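Nucleoporin nup120 (Schizosaccharomyces pombe, PDB 4GQ2) serves as a structural component of the nuclear pore complex, whose nucleoporins can also act as docking partners for transiently associated nuclear transport factors. Local coordinates at residues A[741-746]-A[768-773]; A[891-896]-A[927-932]; A[161-166]-A[203-208]. All blocks are in the same frame, centred on the assembly; numbering follows the deposited sequence.

Interaction 1: A[741-746]-A[768-773]; sequences LLLEKF and NTALQF
Leu741 and Leu743 reach across to the start of helix 770-777 with both backbone and side chains. Ala770 N donates to Leu741 O at 3.0 Å, lying in the plane of that carbonyl, and Leu743 N donates almost straight (174°) to Asn768 O. These two bonds frame a single beta bridge between Leu742 and Thr769. The tight side lies here: Leu741 CB meets Ala770 CB at 3.8 Å, while the branch of Leu743 runs alongside the first helical turn, its CD1 3.6 Å from Thr769 O and also near Phe773 CB. With CG beside the backbone N (chi1 -69°), both Leu743 methyls face that turn. Leu820 of helix 812-822 touches Leu743 and Phe773, and an alanine in place of Leu743, lacking both methyls, would probably open a gap between Ala770, Phe773 and Leu820. The looser side is at exposed Lys745, whose chain, bent at chi2 and chi4, crosses Asn768 at about a right angle. Its CE end comes up against Asn768 OD1, while its NZ bonds to Val767 O; Asn768 ND2 donates to Gln15 O. Within 768-773, Gln772 N donates to Thr769 OG1 at 3.0 Å, and Gln772 OE1 accepts from both Asn768 N and Thr769 N. Thr769 and Gln772 thus form a capping box at the N-terminus of helix 770-777, held by an extended segment through one isolated beta bridge.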
loop_
_atom_site.group_PDB
_atom_site.type_symbol
_atom_site.label_atom_id
_atom_site.label_comp_id
_atom_site.label_asym_id
_atom_site.label_seq_id
_atom_site.Cartn_x
_atom_site.Cartn_y
_atom_site.Cartn_z
ATOM N N LEU A 741 -1.452 -1.489 -0.188
ATOM C CA LEU A 741 -1.927 -2.779 -0.642
ATOM C C LEU A 741 -2.035 -2.822 -2.161
ATOM O O LEU A 741 -2.938 -2.227 -2.758
ATOM C CB LEU A 741 -3.262 -3.106 0.022
ATOM C CG LEU A 741 -3.858 -4.511 -0.112
ATOM C CD1 LEU A 741 -2.798 -5.594 -0.203
ATOM C CD2 LEU A 741 -4.754 -4.765 1.084
ATOM N N LEU A 742 -1.099 -3.532 -2.785
ATOM C CA LEU A 742 -1.049 -3.608 -4.240
ATOM C C LEU A 742 -1.994 -4.663 -4.765
ATOM O O LEU A 742 -1.996 -5.803 -4.298
ATOM C CB LEU A 742 0.383 -3.850 -4.726
ATOM C CG LEU A 742 1.211 -2.568 -4.689
ATOM C CD1 LEU A 742 2.697 -2.871 -4.770
ATOM C CD2 LEU A 742 0.775 -1.636 -5.812
ATOM N N LEU A 743 -2.799 -4.262 -5.738
ATOM C CA LEU A 743 -3.832 -5.109 -6.308
ATOM C C LEU A 743 -3.272 -6.021 -7.390
ATOM O O LEU A 743 -2.289 -5.691 -8.047
ATOM C CB LEU A 743 -4.971 -4.248 -6.874
ATOM C CG LEU A 743 -5.838 -3.483 -5.867
ATOM C CD1 LEU A 743 -6.952 -2.745 -6.585
ATOM C CD2 LEU A 743 -6.407 -4.404 -4.793
ATOM N N GLU A 744 -3.916 -7.168 -7.570
ATOM C CA GLU A 744 -3.512 -8.127 -8.589
ATOM C C GLU A 744 -3.962 -7.704 -9.987
ATOM O O GLU A 744 -5.027 -7.102 -10.162
ATOM C CB GLU A 744 -4.036 -9.523 -8.246
ATOM C CG GLU A 744 -3.346 -10.146 -7.041
ATOM C CD GLU A 744 -4.072 -11.366 -6.498
ATOM O OE1 GLU A 744 -5.259 -11.250 -6.122
ATOM O OE2 GLU A 744 -3.441 -12.444 -6.426
ATOM N N LYS A 745 -3.119 -8.007 -10.970
ATOM C CA LYS A 745 -3.434 -7.804 -12.381
ATOM C C LYS A 745 -3.481 -9.152 -13.098
ATOM O O LYS A 745 -2.693 -10.055 -12.793
ATOM C CB LYS A 745 -2.406 -6.879 -13.040
ATOM C CG LYS A 745 -2.813 -5.409 -13.097
ATOM C CD LYS A 745 -2.527 -4.669 -11.798
ATOM C CE LYS A 745 -2.682 -3.164 -11.964
ATOM N NZ LYS A 745 -4.084 -2.711 -12.213
ATOM N N PHE A 746 -4.404 -9.283 -14.048
ATOM C CA PHE A 746 -4.639 -10.561 -14.724
ATOM C C PHE A 746 -4.194 -10.551 -16.188
ATOM O O PHE A 746 -4.417 -9.584 -16.916
ATOM C CB PHE A 746 -6.117 -10.962 -14.614
ATOM C CG PHE A 746 -6.711 -10.729 -13.249
ATOM C CD1 PHE A 746 -6.349 -11.531 -12.167
ATOM C CD2 PHE A 746 -7.633 -9.707 -13.044
ATOM C CE1 PHE A 746 -6.894 -11.312 -10.911
ATOM C CE2 PHE A 746 -8.181 -9.487 -11.791
ATOM C CZ PHE A 746 -7.812 -10.291 -10.724
ATOM N N ASN A 768 -4.467 0.703 -9.065
ATOM C CA ASN A 768 -3.280 -0.027 -8.587
ATOM C C ASN A 768 -3.274 -0.412 -7.110
ATOM O O ASN A 768 -2.651 -1.403 -6.726
ATOM C CB ASN A 768 -1.989 0.741 -8.911
ATOM C CG ASN A 768 -1.467 0.462 -10.309
ATOM O OD1 ASN A 768 -1.932 -0.443 -10.988
ATOM N ND2 ASN A 768 -0.485 1.242 -10.741
ATOM N N THR A 769 -3.941 0.374 -6.273
ATOM C CA THR A 769 -3.959 0.082 -4.841
ATOM C C THR A 769 -5.370 -0.085 -4.311
ATOM O O THR A 769 -6.338 0.406 -4.906
ATOM C CB THR A 769 -3.249 1.167 -4.014
ATOM O OG1 THR A 769 -4.086 2.326 -3.936
ATOM C CG2 THR A 769 -1.901 1.540 -4.647
ATOM N N ALA A 770 -5.478 -0.763 -3.170
ATOM C CA ALA A 770 -6.750 -0.900 -2.471
ATOM C C ALA A 770 -7.351 0.454 -2.054
ATOM O O ALA A 770 -8.570 0.605 -2.012
ATOM C CB ALA A 770 -6.597 -1.812 -1.263
ATOM N N LEU A 771 -6.500 1.428 -1.738
ATOM C CA LEU A 771 -6.988 2.749 -1.331
ATOM C C LEU A 771 -7.487 3.570 -2.526
ATOM O O LEU A 771 -8.385 4.386 -2.382
ATOM C CB LEU A 771 -5.933 3.516 -0.531
ATOM C CG LEU A 771 -6.380 4.825 0.126
ATOM C CD1 LEU A 771 -7.528 4.597 1.100
ATOM C CD2 LEU A 771 -5.207 5.518 0.822
ATOM N N GLN A 772 -6.906 3.340 -3.701
ATOM C CA GLN A 772 -7.396 3.960 -4.936
ATOM C C GLN A 772 -8.750 3.359 -5.322
ATOM O O GLN A 772 -9.639 4.064 -5.794
ATOM C CB GLN A 772 -6.377 3.805 -6.084
ATOM C CG GLN A 772 -5.051 4.522 -5.846
ATOM C CD GLN A 772 -3.942 4.115 -6.804
ATOM O OE1 GLN A 772 -4.039 3.113 -7.515
ATOM N NE2 GLN A 772 -2.870 4.901 -6.825
ATOM N N PHE A 773 -8.899 2.053 -5.113
ATOM C CA PHE A 773 -10.166 1.343 -5.321
ATOM C C PHE A 773 -11.252 1.928 -4.400
ATOM O O PHE A 773 -12.348 2.262 -4.857
ATOM C CB PHE A 773 -9.935 -0.141 -5.035
ATOM C CG PHE A 773 -11.105 -1.033 -5.334
ATOM C CD1 PHE A 773 -12.118 -1.210 -4.405
ATOM C CD2 PHE A 773 -11.150 -1.767 -6.517
ATOM C CE1 PHE A 773 -13.178 -2.069 -4.661
ATOM C CE2 PHE A 773 -12.209 -2.626 -6.781
ATOM C CZ PHE A 773 -13.224 -2.782 -5.849
#

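Interaction 2: A[891-896]-A[927-932]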
loop_
_atom_site.group_PDB
_atom_site.type_symbol
_atom_site.label_atom_id
_atom_site.label_comp_id
_atom_site.label_asym_id
_atom_site.label_seq_id
_atom_site.Cartn_x
_atom_site.Cartn_y
_atom_site.Cartn_z
ATOM N N HIS A 891 -39.903 -19.101 -1.877
ATOM C CA HIS A 891 -40.829 -18.177 -1.191
ATOM C C HIS A 891 -40.384 -17.746 0.180
ATOM O O HIS A 891 -41.195 -17.667 1.111
ATOM C CB HIS A 891 -42.238 -18.774 -1.133
ATOM C CG HIS A 891 -42.593 -19.602 -2.343
ATOM N ND1 HIS A 891 -42.940 -19.050 -3.521
ATOM C CD2 HIS A 891 -42.618 -20.982 -2.532
ATOM C CE1 HIS A 891 -43.186 -20.027 -4.416
ATOM N NE2 HIS A 891 -42.988 -21.208 -3.810
ATOM N N HIS A 892 -39.086 -17.474 0.314
ATOM C CA HIS A 892 -38.495 -17.017 1.575
ATOM C C HIS A 892 -38.957 -17.809 2.774
ATOM O O HIS A 892 -39.190 -17.268 3.859
ATOM C CB HIS A 892 -38.694 -15.512 1.747
ATOM C CG HIS A 892 -38.122 -14.703 0.608
ATOM N ND1 HIS A 892 -36.949 -14.054 0.697
ATOM C CD2 HIS A 892 -38.592 -14.491 -0.687
ATOM C CE1 HIS A 892 -36.687 -13.439 -0.471
ATOM N NE2 HIS A 892 -37.693 -13.708 -1.318
ATOM N N GLN A 893 -39.066 -19.120 2.567
ATOM C CA GLN A 893 -39.461 -20.066 3.598
ATOM C C GLN A 893 -38.361 -21.105 3.699
ATOM O O GLN A 893 -37.645 -21.349 2.718
ATOM C CB GLN A 893 -40.751 -20.769 3.180
ATOM C CG GLN A 893 -41.830 -20.802 4.245
ATOM C CD GLN A 893 -42.879 -19.728 4.031
ATOM O OE1 GLN A 893 -44.044 -20.035 3.781
ATOM N NE2 GLN A 893 -42.471 -18.461 4.115
ATOM N N ASN A 894 -38.241 -21.723 4.875
ATOM C CA ASN A 894 -37.197 -22.715 5.148
ATOM C C ASN A 894 -35.825 -22.138 4.828
ATOM O O ASN A 894 -35.064 -22.693 4.029
ATOM C CB ASN A 894 -37.426 -23.994 4.335
ATOM C CG ASN A 894 -38.617 -24.799 4.817
ATOM O OD1 ASN A 894 -38.754 -25.082 6.006
ATOM N ND2 ASN A 894 -39.466 -25.206 3.882
ATOM N N LEU A 895 -35.526 -21.005 5.446
ATOM C CA LEU A 895 -34.347 -20.238 5.077
ATOM C C LEU A 895 -33.046 -20.920 5.512
ATOM O O LEU A 895 -32.061 -20.885 4.779
ATOM C CB LEU A 895 -34.456 -18.797 5.588
ATOM C CG LEU A 895 -35.591 -17.956 4.983
ATOM C CD1 LEU A 895 -35.776 -16.629 5.721
ATOM C CD2 LEU A 895 -35.374 -17.714 3.493
ATOM N N LEU A 896 -33.055 -21.570 6.675
ATOM C CA LEU A 896 -31.890 -22.330 7.121
ATOM C C LEU A 896 -31.501 -23.323 6.043
ATOM O O LEU A 896 -30.347 -23.354 5.615
ATOM C CB LEU A 896 -32.142 -23.066 8.446
ATOM C CG LEU A 896 -31.049 -22.996 9.532
ATOM C CD1 LEU A 896 -31.114 -24.184 10.485
ATOM C CD2 LEU A 896 -29.642 -22.858 8.959
ATOM N N LYS A 927 -35.269 -28.542 7.279
ATOM C CA LYS A 927 -36.602 -28.114 6.841
ATOM C C LYS A 927 -37.535 -27.967 8.038
ATOM O O LYS A 927 -37.523 -28.799 8.948
ATOM C CB LYS A 927 -37.198 -29.102 5.831
ATOM C CG LYS A 927 -36.284 -29.447 4.657
ATOM C CD LYS A 927 -37.034 -30.088 3.495
ATOM C CE LYS A 927 -37.514 -31.502 3.802
ATOM N NZ LYS A 927 -36.500 -32.549 3.487
ATOM N N GLU A 928 -38.322 -26.894 8.044
ATOM C CA GLU A 928 -39.288 -26.652 9.116
ATOM C C GLU A 928 -40.733 -26.634 8.597
ATOM O O GLU A 928 -41.681 -26.745 9.373
ATOM C CB GLU A 928 -38.952 -25.353 9.858
ATOM C CG GLU A 928 -39.171 -24.083 9.043
ATOM C CD GLU A 928 -38.506 -22.860 9.646
ATOM O OE1 GLU A 928 -38.122 -22.902 10.838
ATOM O OE2 GLU A 928 -38.370 -21.847 8.923
ATOM N N THR A 929 -40.879 -26.511 7.280
ATOM C CA THR A 929 -42.171 -26.323 6.626
ATOM C C THR A 929 -42.195 -27.087 5.304
ATOM O O THR A 929 -41.209 -27.093 4.569
ATOM C CB THR A 929 -42.443 -24.820 6.399
ATOM O OG1 THR A 929 -42.824 -24.222 7.642
ATOM C CG2 THR A 929 -43.548 -24.579 5.371
ATOM N N ASP A 930 -43.323 -27.732 5.014
ATOM C CA ASP A 930 -43.493 -28.523 3.793
ATOM C C ASP A 930 -43.329 -27.691 2.525
ATOM O O ASP A 930 -43.950 -26.640 2.370
ATOM C CB ASP A 930 -44.850 -29.232 3.791
ATOM C CG ASP A 930 -44.988 -30.229 4.932
ATOM O OD1 ASP A 930 -44.942 -29.808 6.109
ATOM O OD2 ASP A 930 -45.142 -31.436 4.654
ATOM N N ASP A 931 -42.453 -28.174 1.648
ATOM C CA ASP A 931 -42.211 -27.607 0.326
ATOM C C ASP A 931 -41.653 -28.752 -0.513
ATOM O O ASP A 931 -40.523 -29.197 -0.296
ATOM C CB ASP A 931 -41.205 -26.443 0.402
ATOM C CG ASP A 931 -41.071 -25.674 -0.917
ATOM O OD1 ASP A 931 -40.968 -26.299 -1.998
ATOM O OD2 ASP A 931 -41.042 -24.424 -0.866
ATOM N N GLU A 932 -42.456 -29.245 -1.449
ATOM C CA GLU A 932 -42.051 -30.384 -2.271
ATOM C C GLU A 932 -40.947 -29.969 -3.241
ATOM O O GLU A 932 -40.001 -30.722 -3.484
ATOM C CB GLU A 932 -43.254 -30.965 -3.028
ATOM C CG GLU A 932 -43.002 -32.337 -3.645
ATOM C CD GLU A 932 -44.163 -32.851 -4.483
ATOM O OE1 GLU A 932 -44.936 -32.030 -5.032
ATOM O OE2 GLU A 932 -44.296 -34.089 -4.601
HETATM O O HOH W 1 -42.107 -23.873 -3.408
HETATM O O HOH W 2 -35.495 -22.007 8.409
#
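Two interhelical turns of the HEAT-repeat region, the one leading into helix 895-909 and the one between helices 913-925 and 932-949, are joined here through the side-chain amide of Asn894. That buried amide meets the backbone of 927-932 with both its ends. OD1 accepts from Glu928 N at 2.8 Å, the donor tilted from the carbonyl plane, and from Thr929 N at 2.9 Å, which sits in that plane on a lone pair. ND2 donates to Thr929 O at 2.7 Å, with the acceptor close to the amide plane. Three bonds therefore fix the rotation of the group. With CG beside the backbone N (chi1 -71°) the amide faces the neighbouring turn and, although at the N-cap position of helix 895-909, makes no capping bond. One water donates to Asp931 OD2 and accepts a weak bond from His891 NE2 in the ring plane; another accepts from Leu896 N at 3.0 Å and donates weakly to Glu928 OE2. Asp931 OD1 caps Leu934 N. His891 is the C-prime residue of the Schellman motif closing helix 881-889, so this helix end and the N-cap positions of helices 895-909 and 932-949 come together in the HEAT-repeat region.

Interaction 3: A[161-166]-A[203-208]; sequences LCYRPI and ASHYEQ
The rings of Tyr163 and His205 meet obliquely, their planes 79° apart and their centroids separated by 5.6 Å. The two side chains slide past each other in opposite directions, and the contact is made by one flank of the tyrosine: CD1 lies 3.8 Å from His205 CD2 and almost as near His205 CB. Further along the same flank, Tyr163 CE1 comes within 3.5 Å of Ala203 O, and the hydroxyl end lies near Ala203 CA. Around the imidazole, other atoms also approach at a slant. Its CE1 sits 3.6 Å from Pro165 CA, with Pro165 CB a little beyond, while NE2 is 4.0 Å from Arg164 O. His205 has its CG between the backbone N and the carbonyl carbon (chi1 78°), which raises the ring off its strand to stand between Tyr163 and Pro165.

Further along, the extended side chain of Glu207 brings its carboxylate to the chain at Pro165 and Ile166. OE1 is 2.9 Å from Ile166 N and also lies 3.8 Å from Pro165 CB. The other oxygen, OE2, is held by the hydroxyls of Ser167 and Thr194, which fixes how the carboxylate lies.

The contact lies between neighbouring four-stranded antiparallel blades of the beta-propeller. Strand 160-163 is the outermost strand of one, paired with 138-143, and strand 204-210 is the outermost strand of the next, paired with 193-199; each is the last of its blade in the chain. Tyr163 leans on Leu138 and Tyr140 of its own sheet and on Leu198 of the other, Pro165 packs on Ile196, and the chain after strand 160-163 passes beside 203-208 on its way to strand 173-178.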
loop_
_atom_site.group_PDB
_atom_site.type_symbol
_atom_site.label_atom_id
_atom_site.label_comp_id
_atom_site.label_asym_id
_atom_site.label_seq_id
_atom_site.Cartn_x
_atom_site.Cartn_y
_atom_site.Cartn_z
ATOM N N LEU A 161 4.144 16.569 -38.896
ATOM C CA LEU A 161 4.625 17.362 -40.025
ATOM C C LEU A 161 5.842 18.171 -39.577
ATOM O O LEU A 161 5.839 18.756 -38.487
ATOM C CB LEU A 161 3.517 18.305 -40.512
ATOM C CG LEU A 161 2.506 17.882 -41.593
ATOM C CD1 LEU A 161 2.124 16.410 -41.545
ATOM C CD2 LEU A 161 1.258 18.755 -41.530
ATOM N N CYS A 162 6.876 18.200 -40.413
ATOM C CA CYS A 162 8.103 18.940 -40.105
ATOM C C CYS A 162 8.292 20.156 -40.995
ATOM O O CYS A 162 8.140 20.078 -42.218
ATOM C CB CYS A 162 9.326 18.034 -40.227
ATOM S SG CYS A 162 9.096 16.466 -39.384
ATOM N N TYR A 163 8.646 21.272 -40.368
ATOM C CA TYR A 163 8.850 22.526 -41.072
ATOM C C TYR A 163 10.197 23.128 -40.718
ATOM O O TYR A 163 10.629 23.058 -39.568
ATOM C CB TYR A 163 7.747 23.512 -40.714
ATOM C CG TYR A 163 6.364 23.069 -41.120
ATOM C CD1 TYR A 163 5.884 23.309 -42.410
ATOM C CD2 TYR A 163 5.524 22.425 -40.212
ATOM C CE1 TYR A 163 4.606 22.914 -42.786
ATOM C CE2 TYR A 163 4.249 22.018 -40.580
ATOM C CZ TYR A 163 3.793 22.267 -41.866
ATOM O OH TYR A 163 2.528 21.870 -42.232
ATOM N N ARG A 164 10.852 23.719 -41.717
ATOM C CA ARG A 164 12.089 24.464 -41.508
ATOM C C ARG A 164 11.900 25.916 -41.950
ATOM O O ARG A 164 12.230 26.266 -43.084
ATOM C CB ARG A 164 13.250 23.818 -42.266
ATOM C CG ARG A 164 13.799 22.561 -41.618
ATOM C CD ARG A 164 14.939 21.994 -42.443
ATOM N NE ARG A 164 15.583 20.865 -41.777
ATOM C CZ ARG A 164 16.542 20.118 -42.317
ATOM N NH1 ARG A 164 16.987 20.367 -43.543
ATOM N NH2 ARG A 164 17.057 19.116 -41.626
ATOM N N PRO A 165 11.371 26.768 -41.049
ATOM C CA PRO A 165 11.070 28.155 -41.399
ATOM C C PRO A 165 12.341 28.917 -41.738
ATOM O O PRO A 165 13.371 28.724 -41.091
ATOM C CB PRO A 165 10.430 28.721 -40.123
ATOM C CG PRO A 165 10.092 27.531 -39.285
ATOM C CD PRO A 165 11.138 26.516 -39.618
ATOM N N ILE A 166 12.256 29.766 -42.758
ATOM C CA ILE A 166 13.420 30.476 -43.280
ATOM C C ILE A 166 14.006 31.438 -42.249
ATOM O O ILE A 166 15.224 31.501 -42.084
ATOM C CB ILE A 166 13.096 31.155 -44.632
ATOM C CG1 ILE A 166 12.968 30.080 -45.722
ATOM C CG2 ILE A 166 14.165 32.175 -45.012
ATOM C CD1 ILE A 166 12.141 30.491 -46.919
ATOM N N ALA A 203 1.504 20.171 -46.395
ATOM C CA ALA A 203 2.818 20.182 -45.721
ATOM C C ALA A 203 3.705 21.388 -46.064
ATOM O O ALA A 203 4.922 21.358 -45.849
ATOM C CB ALA A 203 3.568 18.863 -45.943
ATOM N N SER A 204 3.088 22.450 -46.578
ATOM C CA SER A 204 3.806 23.679 -46.910
ATOM C C SER A 204 3.429 24.826 -45.965
ATOM O O SER A 204 2.394 24.778 -45.293
ATOM C CB SER A 204 3.524 24.080 -48.357
ATOM O OG SER A 204 2.170 24.480 -48.509
ATOM N N HIS A 205 4.264 25.861 -45.934
ATOM C CA HIS A 205 4.017 27.022 -45.078
ATOM C C HIS A 205 4.561 28.297 -45.656
ATOM O O HIS A 205 5.394 28.279 -46.568
ATOM C CB HIS A 205 4.679 26.808 -43.727
ATOM C CG HIS A 205 6.167 27.042 -43.749
ATOM N ND1 HIS A 205 6.735 28.144 -43.219
ATOM C CD2 HIS A 205 7.205 26.282 -44.292
ATOM C CE1 HIS A 205 8.071 28.083 -43.391
ATOM N NE2 HIS A 205 8.356 26.941 -44.049
ATOM N N TYR A 206 4.111 29.420 -45.098
ATOM C CA TYR A 206 4.754 30.710 -45.326
ATOM C C TYR A 206 4.814 31.533 -44.036
ATOM O O TYR A 206 4.146 31.207 -43.047
ATOM C CB TYR A 206 4.047 31.481 -46.446
ATOM C CG TYR A 206 2.685 32.028 -46.076
ATOM C CD1 TYR A 206 1.546 31.231 -46.164
ATOM C CD2 TYR A 206 2.536 33.347 -45.653
ATOM C CE1 TYR A 206 0.296 31.732 -45.835
ATOM C CE2 TYR A 206 1.289 33.855 -45.323
ATOM C CZ TYR A 206 0.174 33.044 -45.418
ATOM O OH TYR A 206 -1.066 33.544 -45.093
ATOM N N GLU A 207 5.615 32.598 -44.052
ATOM C CA GLU A 207 5.774 33.467 -42.883
ATOM C C GLU A 207 5.195 34.859 -43.119
ATOM O O GLU A 207 4.876 35.227 -44.250
ATOM C CB GLU A 207 7.249 33.586 -42.478
ATOM C CG GLU A 207 8.038 32.285 -42.544
ATOM C CD GLU A 207 9.293 32.316 -41.695
ATOM O OE1 GLU A 207 10.356 31.871 -42.184
ATOM O OE2 GLU A 207 9.212 32.783 -40.537
ATOM N N GLN A 208 5.045 35.616 -42.036
ATOM C CA GLN A 208 4.745 37.042 -42.115
ATOM C C GLN A 208 5.678 37.801 -41.175
ATOM O O GLN A 208 5.708 37.543 -39.967
ATOM C CB GLN A 208 3.277 37.333 -41.779
ATOM C CG GLN A 208 2.296 36.954 -42.878
ATOM C CD GLN A 208 0.850 37.276 -42.534
ATOM O OE1 GLN A 208 0.462 37.317 -41.367
ATOM N NE2 GLN A 208 0.042 37.500 -43.561
#

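Overall arrangement
The three contacts follow one another along the chain without touching: interaction 3 closes first, then interaction 1, then interaction 2. Interaction 3 belongs to the beta-propeller and interaction 2 to the HEAT-repeat region near the C-terminus; their centres are 83 Å apart. Interaction 1 lies between them in space, its centre 15 Å from that of the chain, 48 Å from the centre of interaction 3 and 42 Å from that of interaction 2. The nearest atoms of interactions 1 and 2 are about 26 Å apart, and those of interactions 1 and 3 about 32 Å. The set thus samples blade-to-blade packing in the propeller, a helix start and helix-linking turns near the C-terminus.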